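Local coordinates for protein putative phosphatase (Clostridium difficile, PDB 3SD7) that probably hydrolyses phosphate esters as a member of the haloacid dehalogenase-like hydrolases, although its natural substrate is not established, at residues A[27-32]-A[186-191]; A[109-114]-A[147-152]; A[128-133]-A[173-178]; A[210-215]-A[230-235]. All blocks are in the same frame, centred on the assembly; numbering follows the deposited sequence. Where two conformers were deposited one is given.

Contact 1: residues A[27-32]-A[186-191]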
loop_
_atom_site.group_PDB
_atom_site.type_symbol
_atom_site.label_atom_id
_atom_site.label_comp_id
_atom_site.label_asym_id
_atom_site.label_seq_id
_atom_site.Cartn_x
_atom_site.Cartn_y
_atom_site.Cartn_z
ATOM N N LYS A 27 -22.766 8.430 -7.456
ATOM C CA LYS A 27 -21.882 8.982 -8.481
ATOM C C LYS A 27 -21.226 7.879 -9.323
ATOM O O LYS A 27 -21.019 6.762 -8.844
ATOM C CB LYS A 27 -20.801 9.860 -7.839
ATOM C CG LYS A 27 -20.271 10.938 -8.793
ATOM C CD LYS A 27 -18.964 11.558 -8.326
ATOM C CE LYS A 27 -19.033 12.175 -6.938
ATOM N NZ LYS A 27 -17.703 12.751 -6.553
ATOM N N ASN A 28 -20.902 8.213 -10.569
ATOM C CA ASN A 28 -20.240 7.298 -11.503
ATOM C C ASN A 28 -18.747 7.639 -11.613
ATOM O O ASN A 28 -18.367 8.566 -12.321
ATOM C CB ASN A 28 -20.904 7.391 -12.884
ATOM C CG ASN A 28 -20.221 6.505 -13.943
ATOM O OD1 ASN A 28 -19.577 5.502 -13.625
ATOM N ND2 ASN A 28 -20.384 6.874 -15.207
ATOM N N TYR A 29 -17.896 6.872 -10.946
ATOM C CA TYR A 29 -16.459 7.135 -10.984
ATOM C C TYR A 29 -15.794 6.505 -12.209
ATOM O O TYR A 29 -15.960 5.325 -12.472
ATOM C CB TYR A 29 -15.801 6.617 -9.728
ATOM C CG TYR A 29 -16.372 7.217 -8.474
ATOM C CD1 TYR A 29 -15.995 8.479 -8.057
ATOM C CD2 TYR A 29 -17.289 6.519 -7.702
ATOM C CE1 TYR A 29 -16.515 9.038 -6.908
ATOM C CE2 TYR A 29 -17.816 7.069 -6.542
ATOM C CZ TYR A 29 -17.430 8.324 -6.154
ATOM O OH TYR A 29 -17.945 8.880 -5.020
ATOM N N GLU A 30 -14.993 7.280 -12.914
ATOM C CA GLU A 30 -14.339 6.805 -14.134
ATOM C C GLU A 30 -12.848 6.485 -13.954
ATOM O O GLU A 30 -12.268 5.767 -14.766
ATOM C CB GLU A 30 -14.509 7.840 -15.225
ATOM C CG GLU A 30 -15.961 8.114 -15.546
ATOM C CD GLU A 30 -16.158 9.264 -16.524
ATOM O OE1 GLU A 30 -15.165 9.721 -17.142
ATOM O OE2 GLU A 30 -17.318 9.710 -16.669
ATOM N N ILE A 31 -12.239 7.081 -12.931
ATOM C CA ILE A 31 -10.824 6.891 -12.618
ATOM C C ILE A 31 -10.754 6.416 -11.162
ATOM O O ILE A 31 -11.231 7.119 -10.261
ATOM C CB ILE A 31 -9.995 8.213 -12.822
ATOM C CG1 ILE A 31 -10.097 8.696 -14.288
ATOM C CG2 ILE A 31 -8.537 8.011 -12.348
ATOM C CD1 ILE A 31 -9.289 9.977 -14.596
ATOM N N VAL A 32 -10.144 5.256 -10.913
ATOM C CA VAL A 32 -10.070 4.688 -9.570
ATOM C C VAL A 32 -8.611 4.454 -9.233
ATOM O O VAL A 32 -7.891 3.756 -9.972
ATOM C CB VAL A 32 -10.801 3.361 -9.463
ATOM C CG1 VAL A 32 -10.826 2.859 -7.999
ATOM C CG2 VAL A 32 -12.244 3.470 -10.043
ATOM N N LYS A 186 -15.202 12.586 -10.978
ATOM C CA LYS A 186 -15.328 11.189 -11.378
ATOM C C LYS A 186 -14.104 10.383 -10.916
ATOM O O LYS A 186 -13.860 9.303 -11.425
ATOM C CB LYS A 186 -15.495 11.046 -12.897
ATOM C CG LYS A 186 -16.695 11.762 -13.517
ATOM C CD LYS A 186 -17.992 11.455 -12.784
ATOM C CE LYS A 186 -19.198 11.484 -13.726
ATOM N NZ LYS A 186 -19.313 12.739 -14.508
ATOM N N VAL A 187 -13.338 10.932 -9.964
ATOM C CA VAL A 187 -12.116 10.279 -9.449
ATOM C C VAL A 187 -12.306 9.827 -8.003
ATOM O O VAL A 187 -12.926 10.527 -7.194
ATOM C CB VAL A 187 -10.867 11.233 -9.520
ATOM C CG1 VAL A 187 -9.615 10.490 -9.113
ATOM C CG2 VAL A 187 -10.658 11.801 -10.945
ATOM N N ILE A 188 -11.779 8.647 -7.671
ATOM C CA ILE A 188 -11.872 8.115 -6.318
ATOM C C ILE A 188 -10.602 7.364 -5.935
ATOM O O ILE A 188 -10.011 6.682 -6.759
ATOM C CB ILE A 188 -13.124 7.236 -6.125
ATOM C CG1 ILE A 188 -13.349 6.945 -4.639
ATOM C CG2 ILE A 188 -13.089 5.956 -7.003
ATOM C CD1 ILE A 188 -14.841 6.543 -4.319
ATOM N N MET A 189 -10.178 7.538 -4.677
ATOM C CA MET A 189 -9.027 6.868 -4.096
ATOM C C MET A 189 -9.478 5.755 -3.138
ATOM O O MET A 189 -10.323 5.980 -2.260
ATOM C CB MET A 189 -8.189 7.897 -3.309
ATOM C CG MET A 189 -6.982 7.307 -2.535
ATOM S SD MET A 189 -5.681 6.753 -3.668
ATOM C CE MET A 189 -4.539 5.965 -2.505
ATOM N N VAL A 190 -8.856 4.600 -3.261
ATOM C CA VAL A 190 -9.158 3.435 -2.410
ATOM C C VAL A 190 -7.914 3.080 -1.598
ATOM O O VAL A 190 -6.840 2.880 -2.148
ATOM C CB VAL A 190 -9.565 2.239 -3.259
ATOM C CG1 VAL A 190 -9.907 1.030 -2.376
ATOM C CG2 VAL A 190 -10.732 2.598 -4.171
ATOM N N GLY A 191 -8.056 2.981 -0.278
ATOM C CA GLY A 191 -6.914 2.699 0.563
ATOM C C GLY A 191 -7.306 2.208 1.941
ATOM O O GLY A 191 -8.461 2.323 2.327
#
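Ile188 comes over one face of the Tyr29 ring. Its CD1 lies 3.8 Å from the centroid of that ring and 19° off the normal, a CH-pi contact displaced toward the CZ end, while CB and CG2 follow the ring back to CG. The torsion of Ile188 explains the span: CG1 stands anti to the backbone N (chi1 -168°) and carries CD1 out to the phenol, leaving CG2 near the ring's root. The phenol OH is bound by Asp206 and Tyr227, which fixes the far end of the ring. Val32 lies beside Ile188, pointing the same way, and its CG1 also meets CG2 of Val190 at 3.8 Å. Ile31 and Val187 pack on the other face of the sheet. These strands, 31-34 and 187-191, are parallel neighbours in the central sheet of the Rossmann-like HAD core. At the start of the pairing Lys186 O accepts two bonds, from Glu30 N at 2.8 Å on a lone pair and from Ile31 N at 3.1 Å in a straighter line (168° at the hydrogen). Ile188 N then binds Ile31 O at 3.1 Å. Just before the two strands begin, the bent Lys186 chain crosses Glu30, Lys186 NZ lying 4.2 Å from Glu30 OE2, too far for a salt bridge.

Contact 2: residues A[109-114]-A[147-152]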
loop_
_atom_site.group_PDB
_atom_site.type_symbol
_atom_site.label_atom_id
_atom_site.label_comp_id
_atom_site.label_asym_id
_atom_site.label_seq_id
_atom_site.Cartn_x
_atom_site.Cartn_y
_atom_site.Cartn_z
ATOM N N ASN A 109 4.289 -11.899 -0.765
ATOM C CA ASN A 109 3.075 -11.118 -0.613
ATOM C C ASN A 109 1.889 -12.018 -0.915
ATOM O O ASN A 109 2.043 -13.068 -1.568
ATOM C CB ASN A 109 3.019 -9.934 -1.606
ATOM C CG ASN A 109 4.162 -8.966 -1.455
ATOM O OD1 ASN A 109 4.031 -7.944 -0.770
ATOM N ND2 ASN A 109 5.302 -9.265 -2.100
ATOM N N LYS A 110 0.709 -11.614 -0.457
ATOM C CA LYS A 110 -0.515 -12.349 -0.716
ATOM C C LYS A 110 -1.562 -11.400 -1.253
ATOM O O LYS A 110 -1.903 -10.406 -0.596
ATOM C CB LYS A 110 -1.021 -12.939 0.583
ATOM C CG LYS A 110 -2.120 -13.988 0.477
ATOM C CD LYS A 110 -2.434 -14.507 1.891
ATOM C CE LYS A 110 -3.513 -15.572 1.933
ATOM N NZ LYS A 110 -3.644 -16.108 3.328
ATOM N N ILE A 111 -2.137 -11.714 -2.396
ATOM C CA ILE A 111 -3.175 -10.862 -2.956
ATOM C C ILE A 111 -4.449 -11.072 -2.140
ATOM O O ILE A 111 -4.748 -12.191 -1.738
ATOM C CB ILE A 111 -3.370 -11.107 -4.470
ATOM C CG1 ILE A 111 -4.358 -10.126 -5.063
ATOM C CG2 ILE A 111 -3.802 -12.555 -4.741
ATOM C CD1 ILE A 111 -4.312 -10.096 -6.630
ATOM N N TYR A 112 -5.203 -10.004 -1.888
ATOM C CA TYR A 112 -6.429 -10.160 -1.112
ATOM C C TYR A 112 -7.431 -10.973 -1.907
ATOM O O TYR A 112 -7.568 -10.805 -3.119
ATOM C CB TYR A 112 -6.988 -8.825 -0.637
ATOM C CG TYR A 112 -6.150 -8.231 0.449
ATOM C CD1 TYR A 112 -6.197 -8.750 1.737
ATOM C CD2 TYR A 112 -5.304 -7.146 0.218
ATOM C CE1 TYR A 112 -5.400 -8.223 2.761
ATOM C CE2 TYR A 112 -4.494 -6.613 1.246
ATOM C CZ TYR A 112 -4.570 -7.172 2.518
ATOM O OH TYR A 112 -3.809 -6.703 3.561
ATOM N N GLU A 113 -8.122 -11.870 -1.216
ATOM C CA GLU A 113 -9.108 -12.689 -1.863
ATOM C C GLU A 113 -10.129 -11.805 -2.590
ATOM O O GLU A 113 -10.593 -10.815 -2.040
ATOM C CB GLU A 113 -9.835 -13.553 -0.830
ATOM C CG GLU A 113 -10.483 -14.721 -1.415
ATOM C CD GLU A 113 -9.473 -15.788 -1.827
ATOM O OE1 GLU A 113 -9.784 -16.517 -2.761
ATOM O OE2 GLU A 113 -8.368 -15.885 -1.219
ATOM N N ASN A 114 -10.408 -12.177 -3.834
ATOM C CA ASN A 114 -11.405 -11.537 -4.734
ATOM C C ASN A 114 -10.966 -10.244 -5.402
ATOM O O ASN A 114 -11.710 -9.686 -6.210
ATOM C CB ASN A 114 -12.740 -11.329 -4.020
ATOM C CG ASN A 114 -13.288 -12.637 -3.437
ATOM O OD1 ASN A 114 -13.257 -13.679 -4.099
ATOM N ND2 ASN A 114 -13.798 -12.584 -2.199
ATOM N N PHE A 147 1.448 -11.098 -9.541
ATOM C CA PHE A 147 0.034 -11.531 -9.451
ATOM C C PHE A 147 -0.757 -11.413 -10.731
ATOM O O PHE A 147 -1.972 -11.647 -10.749
ATOM C CB PHE A 147 -0.690 -10.817 -8.306
ATOM C CG PHE A 147 -0.217 -11.256 -6.973
ATOM C CD1 PHE A 147 -0.480 -12.541 -6.521
ATOM C CD2 PHE A 147 0.504 -10.402 -6.159
ATOM C CE1 PHE A 147 -0.030 -12.962 -5.290
ATOM C CE2 PHE A 147 0.958 -10.820 -4.931
ATOM C CZ PHE A 147 0.693 -12.088 -4.488
ATOM N N ASP A 148 -0.066 -11.058 -11.806
ATOM C CA ASP A 148 -0.662 -10.931 -13.119
ATOM C C ASP A 148 -1.811 -9.914 -13.131
ATOM O O ASP A 148 -2.789 -10.069 -13.854
ATOM C CB ASP A 148 -1.130 -12.311 -13.634
ATOM C CG ASP A 148 -1.396 -12.326 -15.129
ATOM O OD1 ASP A 148 -0.817 -11.493 -15.865
ATOM O OD2 ASP A 148 -2.208 -13.170 -15.565
ATOM N N ILE A 149 -1.683 -8.856 -12.342
ATOM C CA ILE A 149 -2.715 -7.809 -12.321
ATOM C C ILE A 149 -2.185 -6.434 -12.813
ATOM O O ILE A 149 -2.952 -5.493 -12.913
ATOM C CB ILE A 149 -3.420 -7.671 -10.931
ATOM C CG1 ILE A 149 -2.420 -7.322 -9.838
ATOM C CG2 ILE A 149 -4.201 -8.967 -10.643
ATOM C CD1 ILE A 149 -3.084 -7.001 -8.445
ATOM N N ASP A 150 -0.881 -6.357 -13.110
ATOM C CA ASP A 150 -0.257 -5.157 -13.667
ATOM C C ASP A 150 -1.029 -4.681 -14.895
ATOM O O ASP A 150 -1.257 -3.474 -15.089
ATOM C CB ASP A 150 1.183 -5.473 -14.076
ATOM C CG ASP A 150 1.837 -4.337 -14.842
ATOM O OD1 ASP A 150 1.882 -3.234 -14.312
ATOM O OD2 ASP A 150 2.322 -4.562 -15.975
ATOM N N ARG A 151 -1.442 -5.650 -15.715
ATOM C CA ARG A 151 -2.165 -5.405 -16.945
ATOM C C ARG A 151 -3.444 -4.561 -16.811
ATOM O O ARG A 151 -3.888 -3.968 -17.772
ATOM C CB ARG A 151 -2.524 -6.764 -17.606
ATOM C CG ARG A 151 -3.483 -7.615 -16.772
ATOM C CD ARG A 151 -3.845 -8.958 -17.416
ATOM N NE ARG A 151 -2.668 -9.803 -17.601
ATOM C CZ ARG A 151 -2.666 -10.978 -18.231
ATOM N NH1 ARG A 151 -3.791 -11.485 -18.738
ATOM N NH2 ARG A 151 -1.529 -11.652 -18.352
ATOM N N TYR A 152 -4.036 -4.504 -15.626
ATOM C CA TYR A 152 -5.293 -3.742 -15.436
ATOM C C TYR A 152 -5.078 -2.268 -15.089
ATOM O O TYR A 152 -6.029 -1.503 -15.092
ATOM C CB TYR A 152 -6.152 -4.398 -14.334
ATOM C CG TYR A 152 -6.441 -5.850 -14.658
ATOM C CD1 TYR A 152 -7.094 -6.183 -15.826
ATOM C CD2 TYR A 152 -5.996 -6.880 -13.834
ATOM C CE1 TYR A 152 -7.322 -7.503 -16.176
ATOM C CE2 TYR A 152 -6.243 -8.225 -14.164
ATOM C CZ TYR A 152 -6.900 -8.522 -15.343
ATOM O OH TYR A 152 -7.140 -9.847 -15.712
#
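No hydrogen bond joins these segments; a single aromatic face carries most of the contact, with Ile111 CB centred over the Phe147 ring. The CB lies 3.9 Å from the ring centroid and 12° off the normal, a CH-pi geometry. Phe147 follows helix 137-146, whose end is a Schellman motif with Asp148, at positive phi, as the C-prime residue. Strand 110-111 pairs antiparallel with strand 41-42, so the contact joins this small two-stranded sheet to the end of that helix. The side chains of Ile111 and Phe147 lie alongside one another, running opposite ways, and Ile111 CG2 touches Phe147 CD1 at 3.8 Å. At the ring's rim, Phe147 CZ comes 3.4 Å from Asn109 O, which lies near the ring plane. Trans torsions at chi1 (-175°) and chi2 (165°) stretch Ile111 past the ring toward Ile149, which also rests on Leu119 of helix 115-124. There the two isoleucines meet tip to tip, Ile111 CD1 lying 3.8 Å from Ile149 CD1.

Contact 3: residues A[128-133]-A[173-178]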
loop_
_atom_site.group_PDB
_atom_site.type_symbol
_atom_site.label_atom_id
_atom_site.label_comp_id
_atom_site.label_asym_id
_atom_site.label_seq_id
_atom_site.Cartn_x
_atom_site.Cartn_y
_atom_site.Cartn_z
ATOM N N ILE A 128 -10.559 3.533 -15.682
ATOM C CA ILE A 128 -9.122 3.706 -15.668
ATOM C C ILE A 128 -8.688 3.442 -14.222
ATOM O O ILE A 128 -9.203 4.075 -13.275
ATOM C CB ILE A 128 -8.743 5.135 -16.067
ATOM C CG1 ILE A 128 -9.099 5.356 -17.534
ATOM C CG2 ILE A 128 -7.230 5.335 -15.863
ATOM C CD1 ILE A 128 -9.018 6.806 -17.967
ATOM N N LEU A 129 -7.773 2.488 -14.071
ATOM C CA LEU A 129 -7.293 2.060 -12.765
ATOM C C LEU A 129 -5.832 2.490 -12.632
ATOM O O LEU A 129 -5.003 2.305 -13.554
ATOM C CB LEU A 129 -7.415 0.555 -12.630
ATOM C CG LEU A 129 -8.787 -0.038 -12.968
ATOM C CD1 LEU A 129 -8.787 -1.559 -12.722
ATOM C CD2 LEU A 129 -9.889 0.640 -12.152
ATOM N N LEU A 130 -5.527 3.080 -11.492
ATOM C CA LEU A 130 -4.184 3.564 -11.217
ATOM C C LEU A 130 -3.726 3.096 -9.850
ATOM O O LEU A 130 -4.542 2.878 -8.955
ATOM C CB LEU A 130 -4.202 5.091 -11.210
ATOM C CG LEU A 130 -4.794 5.841 -12.419
ATOM C CD1 LEU A 130 -4.891 7.371 -12.146
ATOM C CD2 LEU A 130 -4.005 5.548 -13.675
ATOM N N VAL A 131 -2.414 2.990 -9.659
ATOM C CA VAL A 131 -1.847 2.737 -8.337
ATOM C C VAL A 131 -1.099 3.977 -7.888
ATOM O O VAL A 131 -0.317 4.533 -8.665
ATOM C CB VAL A 131 -0.909 1.507 -8.305
ATOM C CG1 VAL A 131 -0.152 1.406 -6.970
ATOM C CG2 VAL A 131 -1.712 0.227 -8.552
ATOM N N ALA A 132 -1.403 4.434 -6.672
ATOM C CA ALA A 132 -0.719 5.555 -6.042
ATOM C C ALA A 132 -0.338 5.073 -4.647
ATOM O O ALA A 132 -1.191 4.872 -3.790
ATOM C CB ALA A 132 -1.630 6.811 -5.990
ATOM N N THR A 133 0.955 4.888 -4.431
ATOM C CA THR A 133 1.463 4.286 -3.212
ATOM C C THR A 133 2.752 4.947 -2.740
ATOM O O THR A 133 3.448 5.611 -3.526
ATOM C CB THR A 133 1.700 2.782 -3.462
ATOM O OG1 THR A 133 2.151 2.126 -2.270
ATOM C CG2 THR A 133 2.727 2.536 -4.601
ATOM N N GLN A 173 -1.557 13.220 -7.048
ATOM C CA GLN A 173 -1.529 14.285 -8.034
ATOM C C GLN A 173 -0.714 13.883 -9.264
ATOM O O GLN A 173 -1.115 14.157 -10.392
ATOM C CB GLN A 173 -0.939 15.558 -7.449
ATOM C CG GLN A 173 -1.025 16.739 -8.403
ATOM C CD GLN A 173 -2.465 17.155 -8.681
ATOM O OE1 GLN A 173 -2.943 17.094 -9.813
ATOM N NE2 GLN A 173 -3.170 17.517 -7.640
ATOM N N TYR A 174 0.436 13.258 -9.039
ATOM C CA TYR A 174 1.299 12.833 -10.146
ATOM C C TYR A 174 0.555 11.921 -11.121
ATOM O O TYR A 174 0.593 12.115 -12.319
ATOM C CB TYR A 174 2.579 12.124 -9.618
ATOM C CG TYR A 174 3.423 11.508 -10.728
ATOM C CD1 TYR A 174 4.227 12.298 -11.546
ATOM C CD2 TYR A 174 3.394 10.152 -10.971
ATOM C CE1 TYR A 174 4.981 11.726 -12.579
ATOM C CE2 TYR A 174 4.140 9.583 -11.998
ATOM C CZ TYR A 174 4.916 10.357 -12.785
ATOM O OH TYR A 174 5.655 9.754 -13.797
ATOM N N VAL A 175 -0.172 10.942 -10.587
ATOM C CA VAL A 175 -0.813 9.970 -11.424
ATOM C C VAL A 175 -2.039 10.559 -12.144
ATOM O O VAL A 175 -2.284 10.247 -13.303
ATOM C CB VAL A 175 -0.999 8.649 -10.594
ATOM C CG1 VAL A 175 -2.333 8.643 -9.875
ATOM C CG2 VAL A 175 -0.791 7.470 -11.446
ATOM N N LEU A 176 -2.778 11.465 -11.491
ATOM C CA LEU A 176 -3.861 12.179 -12.173
ATOM C C LEU A 176 -3.335 13.093 -13.280
ATOM O O LEU A 176 -3.976 13.257 -14.335
ATOM C CB LEU A 176 -4.679 13.028 -11.193
ATOM C CG LEU A 176 -5.555 12.261 -10.224
ATOM C CD1 LEU A 176 -6.300 13.304 -9.388
ATOM C CD2 LEU A 176 -6.524 11.328 -10.965
ATOM N N ASP A 177 -2.183 13.722 -13.046
ATOM C CA ASP A 177 -1.627 14.590 -14.055
ATOM C C ASP A 177 -1.290 13.773 -15.312
ATOM O O ASP A 177 -1.417 14.283 -16.404
ATOM C CB ASP A 177 -0.419 15.353 -13.540
ATOM C CG ASP A 177 -0.792 16.450 -12.518
ATOM O OD1 ASP A 177 -1.985 16.799 -12.399
ATOM O OD2 ASP A 177 0.121 16.965 -11.853
ATOM N N LEU A 178 -0.892 12.515 -15.153
ATOM C CA LEU A 178 -0.570 11.661 -16.313
ATOM C C LEU A 178 -1.813 11.361 -17.148
ATOM O O LEU A 178 -1.701 11.101 -18.339
ATOM C CB LEU A 178 0.030 10.321 -15.887
ATOM C CG LEU A 178 1.386 10.339 -15.196
ATOM C CD1 LEU A 178 1.734 8.928 -14.715
ATOM C CD2 LEU A 178 2.478 10.959 -16.118
#
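Leu130 and Val175 are the bumps that interlock here, each passing along the flank of the other. The leucine's CD1 comes to 3.6 Å from CG1 of Val175, the closest approach between the strand and the helix. The valine is a two-pronged knob: CG1 makes the closer contact with the leucine methyl, and CG2 lies between Leu130 and the strand backbone, 4.1 Å from Val131 O. Ala132 is the low point of the opposing surface. Having only a methyl, it leaves the neighbouring position shallow, and its CB sits 4.4 Å from Val175 CG1, a looser approach than that of the leucine. Leu176 adds a third contour: its CA-CB bond starts away from the strand, but the end of the chain turns back until CD2 is 4.4 Å from Leu130 CD1. That one leucine methyl therefore touches both helix residues, set there by chi1 (-53°) and chi2 (173°) together. The local axes run nearly antiparallel, at 153°, and approach to 8.7 Å, a spacing bridged mainly by side chains. All five touching residues are buried. Helix 168-179 thereby covers one face of the parallel sheet: Val175 also rests on Leu33 of strand 31-34 and on Tyr155 of strand 155-159, the strands flanking 128-133 on either side, while Val171 and Ile172 of the same helix lie over Ala132.

Contact 4: residues A[210-215]-A[230-235]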
loop_
_atom_site.group_PDB
_atom_site.type_symbol
_atom_site.label_atom_id
_atom_site.label_comp_id
_atom_site.label_asym_id
_atom_site.label_seq_id
_atom_site.Cartn_x
_atom_site.Cartn_y
_atom_site.Cartn_z
ATOM N N VAL A 210 -10.890 1.135 3.359
ATOM C CA VAL A 210 -11.152 -0.281 3.547
ATOM C C VAL A 210 -10.710 -0.707 4.950
ATOM O O VAL A 210 -9.765 -0.152 5.505
ATOM C CB VAL A 210 -10.494 -1.179 2.472
ATOM C CG1 VAL A 210 -10.778 -0.606 1.060
ATOM C CG2 VAL A 210 -8.958 -1.341 2.689
ATOM N N LEU A 211 -11.384 -1.716 5.495
ATOM C CA LEU A 211 -11.120 -2.215 6.838
ATOM C C LEU A 211 -10.396 -3.560 6.863
ATOM O O LEU A 211 -10.054 -4.040 7.944
ATOM C CB LEU A 211 -12.438 -2.353 7.643
ATOM C CG LEU A 211 -13.309 -1.098 7.755
ATOM C CD1 LEU A 211 -14.598 -1.431 8.520
ATOM C CD2 LEU A 211 -12.524 0.049 8.448
ATOM N N TYR A 212 -10.137 -4.159 5.687
ATOM C CA TYR A 212 -9.472 -5.462 5.621
ATOM C C TYR A 212 -7.951 -5.405 5.597
ATOM O O TYR A 212 -7.285 -6.452 5.569
ATOM C CB TYR A 212 -9.981 -6.270 4.408
ATOM C CG TYR A 212 -9.760 -5.611 3.085
ATOM C CD1 TYR A 212 -8.493 -5.644 2.469
ATOM C CD2 TYR A 212 -10.790 -4.946 2.417
ATOM C CE1 TYR A 212 -8.283 -5.048 1.265
ATOM C CE2 TYR A 212 -10.582 -4.354 1.201
ATOM C CZ TYR A 212 -9.330 -4.417 0.609
ATOM O OH TYR A 212 -9.126 -3.813 -0.605
ATOM N N GLY A 213 -7.416 -4.185 5.628
ATOM C CA GLY A 213 -5.995 -3.950 5.636
ATOM C C GLY A 213 -5.441 -3.612 7.007
ATOM O O GLY A 213 -5.793 -4.255 8.043
ATOM N N TYR A 214 -4.557 -2.630 7.031
ATOM C CA TYR A 214 -3.816 -2.295 8.232
ATOM C C TYR A 214 -4.384 -1.130 9.048
ATOM O O TYR A 214 -3.901 -0.851 10.127
ATOM C CB TYR A 214 -2.318 -2.115 7.905
ATOM C CG TYR A 214 -1.693 -3.454 7.605
ATOM C CD1 TYR A 214 -1.057 -4.172 8.600
ATOM C CD2 TYR A 214 -1.802 -4.046 6.331
ATOM C CE1 TYR A 214 -0.524 -5.412 8.365
ATOM C CE2 TYR A 214 -1.264 -5.320 6.101
ATOM C CZ TYR A 214 -0.619 -5.968 7.119
ATOM O OH TYR A 214 -0.088 -7.226 6.945
ATOM N N GLY A 215 -5.421 -0.498 8.542
ATOM C CA GLY A 215 -6.092 0.575 9.269
ATOM C C GLY A 215 -7.264 0.039 10.067
ATOM O O GLY A 215 -8.094 -0.722 9.554
ATOM N N GLU A 230 -15.892 -3.179 4.494
ATOM C CA GLU A 230 -15.287 -4.233 5.291
ATOM C C GLU A 230 -14.461 -5.212 4.469
ATOM O O GLU A 230 -13.434 -5.702 4.935
ATOM C CB GLU A 230 -16.358 -5.024 6.083
ATOM C CG GLU A 230 -16.743 -4.440 7.439
ATOM C CD GLU A 230 -15.730 -4.748 8.554
ATOM O OE1 GLU A 230 -14.522 -4.942 8.267
ATOM O OE2 GLU A 230 -16.147 -4.788 9.736
ATOM N N ASN A 231 -14.876 -5.462 3.229
ATOM C CA ASN A 231 -14.236 -6.466 2.419
ATOM C C ASN A 231 -14.104 -6.040 0.971
ATOM O O ASN A 231 -14.668 -5.033 0.549
ATOM C CB ASN A 231 -15.024 -7.769 2.537
ATOM C CG ASN A 231 -16.494 -7.569 2.313
ATOM O OD1 ASN A 231 -16.904 -7.059 1.272
ATOM N ND2 ASN A 231 -17.317 -7.987 3.290
ATOM N N VAL A 232 -13.303 -6.800 0.244
ATOM C CA VAL A 232 -13.009 -6.528 -1.152
ATOM C C VAL A 232 -14.259 -6.517 -2.013
ATOM O O VAL A 232 -14.459 -5.601 -2.821
ATOM C CB VAL A 232 -11.961 -7.534 -1.674
ATOM C CG1 VAL A 232 -11.840 -7.481 -3.194
ATOM C CG2 VAL A 232 -10.604 -7.292 -0.983
ATOM N N GLU A 233 -15.110 -7.525 -1.846
ATOM C CA GLU A 233 -16.323 -7.619 -2.659
ATOM C C GLU A 233 -17.218 -6.379 -2.581
ATOM O O GLU A 233 -17.871 -6.022 -3.566
ATOM C CB GLU A 233 -17.133 -8.882 -2.311
ATOM C CG GLU A 233 -16.559 -10.217 -2.871
ATOM C CD GLU A 233 -16.543 -10.311 -4.413
ATOM O OE1 GLU A 233 -16.092 -11.353 -4.943
ATOM O OE2 GLU A 233 -16.972 -9.362 -5.099
ATOM N N SER A 234 -17.260 -5.737 -1.421
ATOM C CA SER A 234 -18.071 -4.528 -1.254
ATOM C C SER A 234 -17.606 -3.330 -2.104
ATOM O O SER A 234 -18.371 -2.391 -2.296
ATOM C CB SER A 234 -18.143 -4.127 0.216
ATOM O OG SER A 234 -18.913 -5.059 0.928
ATOM N N ILE A 235 -16.353 -3.344 -2.574
ATOM C CA ILE A 235 -15.858 -2.281 -3.462
ATOM C C ILE A 235 -16.752 -2.173 -4.728
ATOM O O ILE A 235 -17.061 -1.063 -5.174
ATOM C CB ILE A 235 -14.376 -2.507 -3.824
ATOM C CG1 ILE A 235 -13.514 -2.301 -2.572
ATOM C CG2 ILE A 235 -13.920 -1.552 -4.942
ATOM C CD1 ILE A 235 -12.063 -2.707 -2.701
#
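The Tyr212 ring is sandwiched between two valines. Val232 CG2 covers one face, 3.8 Å from the ring centroid and 22° off the normal, and Val210 CG2 lies over the opposite face. Glu230 O approaches the ring edge in its plane and is 3.5 Å from Tyr212 CB; Ile235 CD1 reaches the phenol end, 3.8 Å from Tyr212 OH. Beside the ring, Glu230 may fold its carboxylate over Leu211, a placement left doubtful by a second conformer. In the next shell, the phenol OH is hydrogen-bonded to Thr39 O and the ring meets Tyr112 edge-to-face, fixing its setting. Asn231 OD1 accepts from Ser234 N at 3.0 Å and from Ser234 OG at 2.9 Å, an Asx motif holding the turn that presents Val232; Met115 and Ile118 back that valine. Strands 206-210 and 227-229 lead into these loops. Tyr214 N bonds Asp192, which with Asp37 binds the sodium ion; this is consistent with 210-215 being a loop beside the metal site of a HAD-type fold, with 230-235 packed against it.

In the fold
From the N terminus, residues 27-32 enter the central strand 31-34, and contact 1 closes a long loop when the chain returns at 186-191. Contacts 2 and 3 both fall within that loop. They cross along the chain: 109-114 comes first, then 128-133, then 147-152 and finally 173-178. Contact 2 ties the small antiparallel sheet to the end of helix 137-146; contact 3 lays helix 168-179 on the parallel sheet, where it touches contact 1, with centres 11 Å apart. Contact 4 follows in series, closing a short loop after contact 1 and joining the loops that follow strands 206-210 and 227-229. It meets contact 2 through Tyr112 and Tyr212, and contact 1 through Gly191 and Val210.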